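Local atomic coordinates of glycine betaine/carnitine/choline ABC transporter (PDB entry 3O66), a protein that probably binds glycine betaine, carnitine or choline as the substrate-binding component of an ABC importer for these compatible solutes. Residues N9-T14 with A63-V68; I24-R29 with P42-N47; K141-G146 with L190-G195. One frame throughout, in Å; residues are numbered along the deposited sequence.

Contact 1: residues N9-T14 with A63-V68; sequences NDVKIT and ANISGV
Strands 12-16 and 65-70 are parallel neighbours in the mixed sheet of one lobe of this periplasmic-binding-protein fold. Ile-13 pairs with Ile-65, and Thr-14 with Ser-66. Thr-14 N donates to Ile-65 O at 2.8 Å, and Gly-67 N donates to Thr-14 O at 3.2 Å. At the start of the pairing Lys-12 O accepts from both Asn-64 N and Ile-65 N.

Before the regular pairing begins, the side-chain amide of Asn-64 bonds to the backbone of 9-14 where a paired strand would. Its chi1 of 45° sets CG between its own backbone N and carbonyl carbon, and the amide reaches back to the chain of 9-14. Asn-64 ND2 donates to Asp-10 O at 3.0 Å, in the carbonyl plane and close to its own amide plane. Asn-64 OD1 accepts from Lys-12 N at 2.9 Å, with the donor tilted 23° from the carbonyl plane.

On the sheet face of Ile-13 and Ile-65, the two side chains lie side by side and point the same way. Ile-65 CD1 presses on Val-11 CG1 at 3.5 Å, a tight carbon pair. Leu-28 and Ile-32 of helix 19-35 cover Ile-65 there. On the other face Ser-66 OG donates to Thr-14 OG1 at 3.0 Å, and Thr-14 CG2 rests on Ala-63 CB at 3.5 Å. Thr-14 OG1 also bonds to Gln-54 of helix 51-60, and Ser-66 OG has a second partner in Arg-69. One water joins Thr-14 O to Val-68 N where the chain turns at Gly-67.

The two bonds to the Asn-64 amide fix its rotation and occupy both ends of it. Backbone polar groups of Asp-10 and Lys-12 thus find partners before the strand pairing starts, while each buried hydroxyl has one partner across the contact and one outside it.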
loop_
_atom_site.group_PDB
_atom_site.type_symbol
_atom_site.label_atom_id
_atom_site.label_comp_id
_atom_site.label_asym_id
_atom_site.label_seq_id
_atom_site.Cartn_x
_atom_site.Cartn_y
_atom_site.Cartn_z
ATOM N N ASN A 9 -11.983 19.408 -18.254
ATOM C CA ASN A 9 -10.525 19.601 -18.485
ATOM C C ASN A 9 -9.725 18.270 -18.465
ATOM O O ASN A 9 -10.302 17.193 -18.687
ATOM C CB ASN A 9 -9.951 20.692 -17.528
ATOM C CG ASN A 9 -8.451 20.978 -17.733
ATOM O OD1 ASN A 9 -8.003 21.404 -18.816
ATOM N ND2 ASN A 9 -7.666 20.751 -16.670
ATOM N N ASP A 10 -8.439 18.346 -18.117
ATOM C CA ASP A 10 -7.435 17.337 -18.455
ATOM C C ASP A 10 -6.808 16.667 -17.222
ATOM O O ASP A 10 -5.918 17.237 -16.588
ATOM C CB ASP A 10 -6.350 18.030 -19.286
ATOM C CG ASP A 10 -5.217 17.109 -19.674
ATOM O OD1 ASP A 10 -5.454 15.889 -19.802
ATOM O OD2 ASP A 10 -4.086 17.620 -19.871
ATOM N N VAL A 11 -7.256 15.453 -16.902
ATOM C CA VAL A 11 -6.792 14.755 -15.709
ATOM C C VAL A 11 -6.108 13.451 -16.146
ATOM O O VAL A 11 -6.660 12.640 -16.899
ATOM C CB VAL A 11 -7.958 14.454 -14.724
ATOM C CG1 VAL A 11 -7.473 13.624 -13.563
ATOM C CG2 VAL A 11 -8.567 15.743 -14.195
ATOM N N LYS A 12 -4.891 13.269 -15.673
ATOM C CA LYS A 12 -4.169 12.052 -15.930
ATOM C C LYS A 12 -3.628 11.512 -14.602
ATOM O O LYS A 12 -3.009 12.249 -13.825
ATOM C CB LYS A 12 -3.040 12.312 -16.922
ATOM C CG LYS A 12 -3.522 12.658 -18.338
ATOM C CD LYS A 12 -2.376 13.281 -19.131
ATOM C CE LYS A 12 -2.796 13.669 -20.540
ATOM N NZ LYS A 12 -2.672 12.482 -21.440
ATOM N N ILE A 13 -3.883 10.230 -14.372
ATOM C CA ILE A 13 -3.616 9.560 -13.116
ATOM C C ILE A 13 -2.509 8.522 -13.321
ATOM O O ILE A 13 -2.664 7.547 -14.107
ATOM C CB ILE A 13 -4.885 8.818 -12.595
ATOM C CG1 ILE A 13 -6.090 9.774 -12.545
ATOM C CG2 ILE A 13 -4.584 8.109 -11.257
ATOM C CD1 ILE A 13 -7.458 9.109 -12.264
ATOM N N THR A 14 -1.417 8.674 -12.586
ATOM C CA THR A 14 -0.347 7.708 -12.718
ATOM C C THR A 14 -0.720 6.410 -12.005
ATOM O O THR A 14 -1.332 6.430 -10.897
ATOM C CB THR A 14 0.964 8.188 -12.110
ATOM O OG1 THR A 14 0.801 8.267 -10.685
ATOM C CG2 THR A 14 1.370 9.513 -12.671
ATOM N N ALA A 63 1.402 14.099 -15.723
ATOM C CA ALA A 63 0.165 13.713 -15.060
ATOM C C ALA A 63 -0.058 14.646 -13.908
ATOM O O ALA A 63 0.865 15.381 -13.500
ATOM C CB ALA A 63 0.229 12.252 -14.547
ATOM N N ASN A 64 -1.275 14.623 -13.357
ATOM C CA ASN A 64 -1.554 15.510 -12.237
ATOM C C ASN A 64 -2.174 14.864 -11.021
ATOM O O ASN A 64 -2.449 15.573 -10.044
ATOM C CB ASN A 64 -2.355 16.744 -12.684
ATOM C CG ASN A 64 -3.511 16.392 -13.617
ATOM O OD1 ASN A 64 -3.917 15.226 -13.727
ATOM N ND2 ASN A 64 -4.027 17.400 -14.315
ATOM N N ILE A 65 -2.398 13.540 -11.076
ATOM C CA ILE A 65 -2.860 12.744 -9.922
ATOM C C ILE A 65 -2.022 11.455 -9.902
ATOM O O ILE A 65 -1.712 10.938 -10.950
ATOM C CB ILE A 65 -4.360 12.356 -10.023
ATOM C CG1 ILE A 65 -5.262 13.601 -9.929
ATOM C CG2 ILE A 65 -4.745 11.299 -8.967
ATOM C CD1 ILE A 65 -6.763 13.294 -10.182
ATOM N N SER A 66 -1.579 11.019 -8.719
ATOM C CA SER A 66 -1.107 9.647 -8.516
ATOM C C SER A 66 -2.209 8.882 -7.779
ATOM O O SER A 66 -2.656 9.323 -6.715
ATOM C CB SER A 66 0.177 9.628 -7.687
ATOM O OG SER A 66 1.280 10.165 -8.423
ATOM N N GLY A 67 -2.631 7.733 -8.316
ATOM C CA GLY A 67 -3.730 6.980 -7.692
ATOM C C GLY A 67 -3.355 6.566 -6.274
ATOM O O GLY A 67 -4.144 6.733 -5.327
ATOM N N VAL A 68 -2.136 6.053 -6.115
ATOM C CA VAL A 68 -1.680 5.583 -4.805
ATOM C C VAL A 68 -0.187 5.854 -4.641
ATOM O O VAL A 68 0.616 5.598 -5.549
ATOM C CB VAL A 68 -2.057 4.072 -4.526
ATOM C CG1 VAL A 68 -1.324 3.158 -5.447
ATOM C CG2 VAL A 68 -1.802 3.701 -3.064
HETATM O O HOH W 1 -0.896 4.971 -8.591
#

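Contact 2: residues I24-R29 with P42-N47; sequences ISHMLR and PTLVNN
His-26 ND1 is gripped by two nitrogens of Arg-29, one turn on in the same helix, and Leu-44 of the facing strand lies over the imidazole ring. Arg-29 NE donates to His-26 ND1 at 3.1 Å, close to the planes of both groups. Arg-29 NH2 reaches the same His-26 ND1 at 3.2 Å, tilted 28° from the ring plane. The third guanidinium nitrogen, NH1, forms a salt bridge with Glu-33.

Leu-44 CD2 sits over one ring face, 3.6 Å from the centroid of the His-26 ring, in a CH-pi contact offset toward NE2. The other methyl, CD1, lies near Ser-25 O and the Arg-29 side chain. Arg-29 CG is anti to the backbone N (chi1 170°), which carries the chain across Pro-42. Arg-29 CD comes to 3.3 Å from Pro-42 O, and Pro-42 CD rests 3.6 Å from Arg-29 O.

Helical residues 24-29 and strand residues 43-47 run nearly antiparallel, at 162°, as befits the beta-alpha-beta unit that helix 19-35 and strand 43-48 share with strand 12-16. No hydrogen bond crosses between 24-29 and 42-47, so the contact is one of packing. With two N-H groups directed at it, ND1 acts as an acceptor; the proton of a neutral imidazole would then be on NE2. The paired donors restrict rotation of the ring and present its face to Leu-44.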
loop_
_atom_site.group_PDB
_atom_site.type_symbol
_atom_site.label_atom_id
_atom_site.label_comp_id
_atom_site.label_asym_id
_atom_site.label_seq_id
_atom_site.Cartn_x
_atom_site.Cartn_y
_atom_site.Cartn_z
ATOM N N ILE A 24 -7.127 1.291 -7.500
ATOM C CA ILE A 24 -7.371 2.628 -6.935
ATOM C C ILE A 24 -7.300 3.740 -7.994
ATOM O O ILE A 24 -8.060 4.703 -7.928
ATOM C CB ILE A 24 -6.410 2.918 -5.804
ATOM C CG1 ILE A 24 -6.477 1.805 -4.757
ATOM C CG2 ILE A 24 -6.709 4.285 -5.174
ATOM C CD1 ILE A 24 -5.306 1.839 -3.796
ATOM N N SER A 25 -6.406 3.614 -8.974
ATOM C CA SER A 25 -6.396 4.590 -10.099
ATOM C C SER A 25 -7.680 4.569 -10.921
ATOM O O SER A 25 -8.214 5.621 -11.302
ATOM C CB SER A 25 -5.171 4.391 -10.991
ATOM O OG SER A 25 -4.011 4.524 -10.199
ATOM N N HIS A 26 -8.208 3.372 -11.171
ATOM C CA HIS A 26 -9.456 3.287 -11.911
ATOM C C HIS A 26 -10.604 3.755 -11.061
ATOM O O HIS A 26 -11.584 4.270 -11.600
ATOM C CB HIS A 26 -9.733 1.852 -12.399
ATOM C CG HIS A 26 -9.032 1.530 -13.669
ATOM N ND1 HIS A 26 -9.366 2.112 -14.871
ATOM C CD2 HIS A 26 -7.976 0.721 -13.920
ATOM C CE1 HIS A 26 -8.560 1.660 -15.815
ATOM N NE2 HIS A 26 -7.709 0.813 -15.263
HETATM N N MSE A 27 -10.481 3.590 -9.742
HETATM C CA MSE A 27 -11.537 4.001 -8.833
HETATM C C MSE A 27 -11.636 5.523 -8.839
HETATM O O MSE A 27 -12.742 6.064 -8.958
HETATM C CB MSE A 27 -11.279 3.431 -7.434
HETATM C CG MSE A 27 -12.402 3.538 -6.469
HETATM SE SE MSE A 27 -11.768 2.868 -4.722
HETATM C CE MSE A 27 -11.559 0.948 -5.074
ATOM N N LEU A 28 -10.482 6.205 -8.814
ATOM C CA LEU A 28 -10.468 7.674 -8.923
ATOM C C LEU A 28 -11.015 8.110 -10.268
ATOM O O LEU A 28 -11.787 9.067 -10.343
ATOM C CB LEU A 28 -9.054 8.247 -8.732
ATOM C CG LEU A 28 -8.514 8.201 -7.299
ATOM C CD1 LEU A 28 -7.033 8.575 -7.307
ATOM C CD2 LEU A 28 -9.295 9.129 -6.372
ATOM N N ARG A 29 -10.653 7.390 -11.331
ATOM C CA ARG A 29 -11.100 7.781 -12.681
ATOM C C ARG A 29 -12.632 7.722 -12.752
ATOM O O ARG A 29 -13.297 8.662 -13.255
ATOM C CB ARG A 29 -10.471 6.875 -13.764
ATOM C CG ARG A 29 -11.078 7.076 -15.154
ATOM C CD ARG A 29 -10.482 6.077 -16.156
ATOM N NE ARG A 29 -10.876 4.681 -15.879
ATOM C CZ ARG A 29 -12.001 4.113 -16.297
ATOM N NH1 ARG A 29 -12.874 4.800 -17.029
ATOM N NH2 ARG A 29 -12.250 2.842 -15.998
ATOM N N PRO A 42 -11.013 11.255 -16.744
ATOM C CA PRO A 42 -9.565 11.106 -16.576
ATOM C C PRO A 42 -9.026 9.900 -17.351
ATOM O O PRO A 42 -9.780 8.953 -17.632
ATOM C CB PRO A 42 -9.424 10.848 -15.073
ATOM C CG PRO A 42 -10.682 11.434 -14.476
ATOM C CD PRO A 42 -11.729 11.046 -15.471
ATOM N N THR A 43 -7.742 9.931 -17.699
ATOM C CA THR A 43 -7.087 8.755 -18.266
ATOM C C THR A 43 -5.904 8.368 -17.393
ATOM O O THR A 43 -5.455 9.162 -16.583
ATOM C CB THR A 43 -6.644 8.974 -19.733
ATOM O OG1 THR A 43 -5.645 9.994 -19.774
ATOM C CG2 THR A 43 -7.851 9.399 -20.586
ATOM N N LEU A 44 -5.404 7.151 -17.560
ATOM C CA LEU A 44 -4.318 6.683 -16.735
ATOM C C LEU A 44 -3.005 6.752 -17.490
ATOM O O LEU A 44 -2.972 6.554 -18.704
ATOM C CB LEU A 44 -4.550 5.239 -16.267
ATOM C CG LEU A 44 -5.343 4.939 -14.995
ATOM C CD1 LEU A 44 -6.691 5.671 -14.904
ATOM C CD2 LEU A 44 -5.521 3.421 -14.862
ATOM N N VAL A 45 -1.948 7.066 -16.749
ATOM C CA VAL A 45 -0.572 6.886 -17.217
ATOM C C VAL A 45 -0.118 5.625 -16.497
ATOM O O VAL A 45 0.348 5.657 -15.351
ATOM C CB VAL A 45 0.313 8.106 -16.906
ATOM C CG1 VAL A 45 1.749 7.863 -17.368
ATOM C CG2 VAL A 45 -0.252 9.374 -17.603
ATOM N N ASN A 46 -0.306 4.510 -17.185
ATOM C CA ASN A 46 -0.326 3.193 -16.572
ATOM C C ASN A 46 1.020 2.491 -16.694
ATOM O O ASN A 46 1.903 2.948 -17.428
ATOM C CB ASN A 46 -1.431 2.346 -17.231
ATOM C CG ASN A 46 -2.142 1.433 -16.239
ATOM O OD1 ASN A 46 -1.597 1.110 -15.165
ATOM N ND2 ASN A 46 -3.343 0.970 -16.611
ATOM N N ASN A 47 1.156 1.398 -15.938
ATOM C CA ASN A 47 2.327 0.511 -15.938
ATOM C C ASN A 47 3.663 1.154 -15.599
ATOM O O ASN A 47 4.702 0.777 -16.159
ATOM C CB ASN A 47 2.424 -0.252 -17.263
ATOM C CG ASN A 47 1.187 -1.080 -17.543
ATOM O OD1 ASN A 47 0.591 -0.965 -18.609
ATOM N ND2 ASN A 47 0.784 -1.911 -16.577
#

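Contact 3: residues K141-G146 with L190-G195; sequences KDLRLG and LDVALG
Arg-144 and Asp-191 meet through two similar first torsions: each CG is anti to its own carbonyl carbon (chi1 -59° in both). A bend at chi3 of Arg-144 then turns the guanidinium side-on to the carboxylate. Arg-144 NE donates to Asp-191 OD2 at 3.1 Å, and Arg-144 NH2 donates to Asp-191 OD1 at 3.0 Å. Both bonds are almost straight and lie in the guanidinium plane, but they come from above the carboxylate plane; the two planes are 51° apart. Asp-191 OD2 also takes Arg-144 N at 2.8 Å on its anti lone pair. In return Arg-144 O accepts from Asp-191 N and Val-192 N.

The parallel pairing continues with Gly-146 N to Val-192 O at 2.9 Å and Leu-194 N to Gly-146 O at 2.8 Å. Leu-190 CD1 packs on Gly-146 CA at 3.6 Å. Leu-145 CD1 meets Val-192 CG1 at 3.7 Å.

Strands 172-176 and 116-120 flank this pair in the sheet. Helix 181-186 packs on Leu-190 and Ala-193, while Phe-170 touches Leu-145 and Val-192 on the other face.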
loop_
_atom_site.group_PDB
_atom_site.type_symbol
_atom_site.label_atom_id
_atom_site.label_comp_id
_atom_site.label_asym_id
_atom_site.label_seq_id
_atom_site.Cartn_x
_atom_site.Cartn_y
_atom_site.Cartn_z
ATOM N N LYS A 141 13.008 -19.976 17.326
ATOM C CA LYS A 141 14.136 -20.904 17.194
ATOM C C LYS A 141 13.745 -22.194 16.493
ATOM O O LYS A 141 14.585 -22.864 15.914
ATOM C CB LYS A 141 14.748 -21.232 18.557
ATOM C CG LYS A 141 13.760 -21.876 19.530
ATOM C CD LYS A 141 14.347 -22.054 20.918
ATOM C CE LYS A 141 13.222 -22.207 21.949
ATOM N NZ LYS A 141 13.786 -22.584 23.291
ATOM N N ASP A 142 12.466 -22.532 16.555
ATOM C CA ASP A 142 11.963 -23.761 15.956
ATOM C C ASP A 142 11.177 -23.493 14.668
ATOM O O ASP A 142 10.569 -24.407 14.105
ATOM C CB ASP A 142 11.090 -24.510 16.984
ATOM C CG ASP A 142 11.862 -24.881 18.246
ATOM O OD1 ASP A 142 13.029 -25.338 18.133
ATOM O OD2 ASP A 142 11.299 -24.717 19.356
ATOM N N LEU A 143 11.199 -22.253 14.190
ATOM C CA LEU A 143 10.357 -21.864 13.037
ATOM C C LEU A 143 11.173 -21.571 11.761
ATOM O O LEU A 143 12.329 -21.187 11.847
ATOM C CB LEU A 143 9.487 -20.652 13.396
ATOM C CG LEU A 143 8.434 -20.880 14.502
ATOM C CD1 LEU A 143 7.646 -19.600 14.839
ATOM C CD2 LEU A 143 7.474 -22.019 14.146
ATOM N N ARG A 144 10.549 -21.755 10.598
ATOM C CA ARG A 144 11.132 -21.438 9.294
ATOM C C ARG A 144 10.569 -20.084 8.804
ATOM O O ARG A 144 9.339 -19.938 8.649
ATOM C CB ARG A 144 10.785 -22.550 8.273
ATOM C CG ARG A 144 11.286 -23.953 8.666
ATOM C CD ARG A 144 10.538 -25.058 7.895
ATOM N NE ARG A 144 9.123 -25.059 8.261
ATOM C CZ ARG A 144 8.177 -25.745 7.616
ATOM N NH1 ARG A 144 8.488 -26.506 6.578
ATOM N NH2 ARG A 144 6.910 -25.670 8.016
ATOM N N LEU A 145 11.464 -19.104 8.616
ATOM C CA LEU A 145 11.145 -17.792 8.009
ATOM C C LEU A 145 11.503 -17.707 6.505
ATOM O O LEU A 145 12.610 -18.064 6.115
ATOM C CB LEU A 145 11.868 -16.653 8.737
ATOM C CG LEU A 145 11.673 -15.211 8.234
ATOM C CD1 LEU A 145 10.206 -14.742 8.352
ATOM C CD2 LEU A 145 12.598 -14.258 9.006
ATOM N N GLY A 146 10.564 -17.225 5.694
ATOM C CA GLY A 146 10.827 -16.859 4.280
ATOM C C GLY A 146 10.747 -15.344 4.158
ATOM O O GLY A 146 9.827 -14.729 4.718
ATOM N N LEU A 190 6.920 -22.848 4.858
ATOM C CA LEU A 190 7.390 -21.866 5.822
ATOM C C LEU A 190 6.432 -21.854 7.021
ATOM O O LEU A 190 5.277 -22.241 6.901
ATOM C CB LEU A 190 7.381 -20.451 5.212
ATOM C CG LEU A 190 8.228 -20.185 3.975
ATOM C CD1 LEU A 190 7.936 -18.796 3.456
ATOM C CD2 LEU A 190 9.720 -20.377 4.290
ATOM N N ASP A 191 6.910 -21.368 8.158
ATOM C CA ASP A 191 6.040 -21.118 9.299
ATOM C C ASP A 191 5.689 -19.639 9.396
ATOM O O ASP A 191 4.613 -19.281 9.893
ATOM C CB ASP A 191 6.722 -21.585 10.576
ATOM C CG ASP A 191 7.068 -23.077 10.538
ATOM O OD1 ASP A 191 6.152 -23.912 10.305
ATOM O OD2 ASP A 191 8.259 -23.409 10.705
ATOM N N VAL A 192 6.613 -18.800 8.938
ATOM C CA VAL A 192 6.483 -17.335 8.980
ATOM C C VAL A 192 7.054 -16.756 7.670
ATOM O O VAL A 192 8.102 -17.238 7.157
ATOM C CB VAL A 192 7.269 -16.745 10.197
ATOM C CG1 VAL A 192 7.072 -15.223 10.293
ATOM C CG2 VAL A 192 6.850 -17.394 11.496
ATOM N N ALA A 193 6.389 -15.724 7.130
ATOM C CA ALA A 193 6.833 -15.054 5.922
ATOM C C ALA A 193 6.876 -13.560 6.208
ATOM O O ALA A 193 6.030 -13.037 6.972
ATOM C CB ALA A 193 5.866 -15.339 4.754
ATOM N N LEU A 194 7.870 -12.885 5.650
ATOM C CA LEU A 194 7.837 -11.428 5.592
ATOM C C LEU A 194 7.273 -11.059 4.214
ATOM O O LEU A 194 7.974 -11.142 3.191
ATOM C CB LEU A 194 9.241 -10.864 5.773
ATOM C CG LEU A 194 9.292 -9.322 5.836
ATOM C CD1 LEU A 194 8.528 -8.747 7.078
ATOM C CD2 LEU A 194 10.733 -8.945 5.853
ATOM N N GLY A 195 6.012 -10.669 4.176
ATOM C CA GLY A 195 5.266 -10.477 2.893
ATOM C C GLY A 195 4.827 -9.035 2.812
ATOM O O GLY A 195 5.182 -8.251 3.675
#

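In the fold
From the N terminus the chain enters strand 12-16, runs back through helix 19-35 and returns as strand 43-48. Contact 2 closes the short connection between this helix and strand 43-48. Contact 1 closes a longer loop, through helix 51-60 to strand 65-70, and contact 2 is nested inside it. The two touch: strand 12-16 lies between 43-48 and 65-70 in one sheet. Contact 3 follows in series. It closes the loop from 146 to 190, which holds strand 172-176 and helices 159-166 and 181-186, and joins strands 144-148 and 192-196 in a second sheet. Its centre is about 39 Å from that of contact 1. Each sheet belongs to one lobe of the binding-protein fold.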